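PDB 1UB7: 3-oxoacyl-[acyl-carrier protein] synthase from Thermus thermophilus, which probably catalyses the condensation of malonyl-ACP with acetyl-CoA that initiates fatty acid synthesis, releasing carbon dioxide and CoA. Local coordinates for residues Leu227-Lys232 and His300-Ser305. Numbering follows the deposited sequence.
Sequences LEAIEK and HVLLVS
Segment 227-232 packs on strand segment 300-305 with Ile-230 lying over Leu-302, their CA atoms 7.5 Å apart, the nearest CA pair of the two segments. This is helix-on-sheet packing in the C-terminal half of the thiolase fold: the segment 227-232 lies near the C-terminal end of the long helix 211-233, and the strand is an inner one of its sheet, running antiparallel to 311-318 and parallel to 242-245. Backbone bonds of Val-301 and Leu-303 to strand 311-318, and of Leu-302 to Leu-242 and Val-244, hold the strand in place.

Across the interface the contact is wholly apolar and small, burying 98 Å² in all, and on the strand side nearly all of it falls to Leu-302. Its CB points at the helix; chi1 of 174° puts CG anti to the backbone N, and chi2 of 134°, away from the staggered positions, turns the CD1 methyl onto Ile-230, with Ala-229 at its margin. Ile-230 arrives differently: its CB is not aimed at the strand, but CG1, anti to its own carbonyl carbon, brings the outer end of the chain nearer, and the two side chains cross at roughly a right angle. Ala-229 CB stands 4.4 Å from Leu-302 CD1, a looser touch. Phe-243 of the neighbouring strand meets both Ile-230 and Leu-302, while Val-316 touches Ala-229 and Leu-302, enclosing the patch within the core. Leu-302 CD1 also lies 3.8 Å from Ile-230 CD1, but its tightest contact is with the methylene Ile-230 CG1, at 3.5 Å, shorter than usual for two carbons.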
loop_
_atom_site.group_PDB
_atom_site.type_symbol
_atom_site.label_atom_id
_atom_site.label_comp_id
_atom_site.label_asym_id
_atom_site.label_seq_id
_atom_site.Cartn_x
_atom_site.Cartn_y
_atom_site.Cartn_z
ATOM N N LEU A 227 25.485 0.998 -5.021
ATOM C CA LEU A 227 26.510 0.062 -5.470
ATOM C C LEU A 227 25.964 -1.359 -5.557
ATOM O O LEU A 227 26.252 -2.091 -6.516
ATOM C CB LEU A 227 27.722 0.116 -4.539
ATOM C CG LEU A 227 28.538 1.398 -4.731
ATOM C CD1 LEU A 227 29.612 1.540 -3.659
ATOM C CD2 LEU A 227 29.152 1.374 -6.121
ATOM N N GLU A 228 25.163 -1.730 -4.557
ATOM C CA GLU A 228 24.557 -3.053 -4.491
ATOM C C GLU A 228 23.701 -3.265 -5.735
ATOM O O GLU A 228 23.778 -4.304 -6.399
ATOM C CB GLU A 228 23.693 -3.145 -3.239
ATOM C CG GLU A 228 23.406 -4.551 -2.773
ATOM C CD GLU A 228 22.474 -4.565 -1.578
ATOM O OE1 GLU A 228 22.580 -3.644 -0.734
ATOM O OE2 GLU A 228 21.646 -5.495 -1.482
ATOM N N ALA A 229 22.888 -2.265 -6.050
ATOM C CA ALA A 229 22.029 -2.330 -7.222
ATOM C C ALA A 229 22.858 -2.414 -8.499
ATOM O O ALA A 229 22.652 -3.307 -9.331
ATOM C CB ALA A 229 21.131 -1.119 -7.273
ATOM N N ILE A 230 23.802 -1.488 -8.663
ATOM C CA ILE A 230 24.629 -1.509 -9.869
ATOM C C ILE A 230 25.293 -2.878 -9.956
ATOM O O ILE A 230 25.318 -3.531 -11.019
ATOM C CB ILE A 230 25.703 -0.404 -9.838
ATOM C CG1 ILE A 230 25.027 0.974 -9.790
ATOM C CG2 ILE A 230 26.580 -0.504 -11.081
ATOM C CD1 ILE A 230 25.913 2.094 -9.266
ATOM N N GLU A 231 25.806 -3.327 -8.820
ATOM C CA GLU A 231 26.446 -4.620 -8.779
ATOM C C GLU A 231 25.431 -5.713 -9.102
ATOM O O GLU A 231 25.675 -6.548 -9.971
ATOM C CB GLU A 231 27.093 -4.851 -7.405
ATOM C CG GLU A 231 27.398 -6.305 -7.058
ATOM C CD GLU A 231 28.155 -7.057 -8.146
ATOM O OE1 GLU A 231 28.373 -8.279 -7.976
ATOM O OE2 GLU A 231 28.534 -6.442 -9.167
ATOM N N LYS A 232 24.278 -5.704 -8.439
ATOM C CA LYS A 232 23.291 -6.752 -8.707
ATOM C C LYS A 232 22.848 -6.722 -10.173
ATOM O O LYS A 232 22.464 -7.754 -10.741
ATOM C CB LYS A 232 22.077 -6.613 -7.775
ATOM C CG LYS A 232 21.372 -7.943 -7.526
ATOM C CD LYS A 232 20.016 -7.793 -6.831
ATOM C CE LYS A 232 20.127 -7.279 -5.409
ATOM N NZ LYS A 232 18.787 -7.284 -4.749
ATOM N N HIS A 300 21.753 3.354 -19.042
ATOM C CA HIS A 300 21.569 2.648 -17.787
ATOM C C HIS A 300 21.334 3.722 -16.749
ATOM O O HIS A 300 22.208 4.544 -16.492
ATOM C CB HIS A 300 22.805 1.832 -17.433
ATOM C CG HIS A 300 23.139 0.794 -18.453
ATOM N ND1 HIS A 300 22.198 -0.076 -18.960
ATOM C CD2 HIS A 300 24.304 0.495 -19.078
ATOM C CE1 HIS A 300 22.767 -0.864 -19.858
ATOM N NE2 HIS A 300 24.044 -0.538 -19.948
ATOM N N VAL A 301 20.139 3.730 -16.171
ATOM C CA VAL A 301 19.800 4.719 -15.168
ATOM C C VAL A 301 19.664 4.088 -13.791
ATOM O O VAL A 301 19.130 2.980 -13.636
ATOM C CB VAL A 301 18.481 5.426 -15.517
ATOM C CG1 VAL A 301 18.291 6.649 -14.618
ATOM C CG2 VAL A 301 18.484 5.814 -16.990
ATOM N N LEU A 302 20.161 4.793 -12.785
ATOM C CA LEU A 302 20.064 4.295 -11.436
ATOM C C LEU A 302 19.157 5.189 -10.645
ATOM O O LEU A 302 19.299 6.414 -10.681
ATOM C CB LEU A 302 21.420 4.250 -10.745
ATOM C CG LEU A 302 21.196 3.853 -9.284
ATOM C CD1 LEU A 302 22.196 2.803 -8.906
ATOM C CD2 LEU A 302 21.247 5.098 -8.359
ATOM N N LEU A 303 18.231 4.559 -9.924
ATOM C CA LEU A 303 17.272 5.259 -9.082
ATOM C C LEU A 303 17.578 4.812 -7.659
ATOM O O LEU A 303 17.877 3.633 -7.428
ATOM C CB LEU A 303 15.836 4.858 -9.446
ATOM C CG LEU A 303 15.413 4.896 -10.918
ATOM C CD1 LEU A 303 13.988 4.375 -11.055
ATOM C CD2 LEU A 303 15.505 6.323 -11.450
ATOM N N VAL A 304 17.496 5.741 -6.709
ATOM C CA VAL A 304 17.775 5.409 -5.333
ATOM C C VAL A 304 17.018 6.374 -4.430
ATOM O O VAL A 304 16.898 7.557 -4.748
ATOM C CB VAL A 304 19.314 5.475 -5.052
ATOM C CG1 VAL A 304 19.841 6.884 -5.306
ATOM C CG2 VAL A 304 19.613 5.050 -3.618
ATOM N N SER A 305 16.492 5.866 -3.312
ATOM C CA SER A 305 15.740 6.702 -2.374
ATOM C C SER A 305 15.792 6.167 -0.942
ATOM O O SER A 305 16.043 4.987 -0.707
ATOM C CB SER A 305 14.277 6.837 -2.829
ATOM O OG SER A 305 13.517 7.630 -1.923
#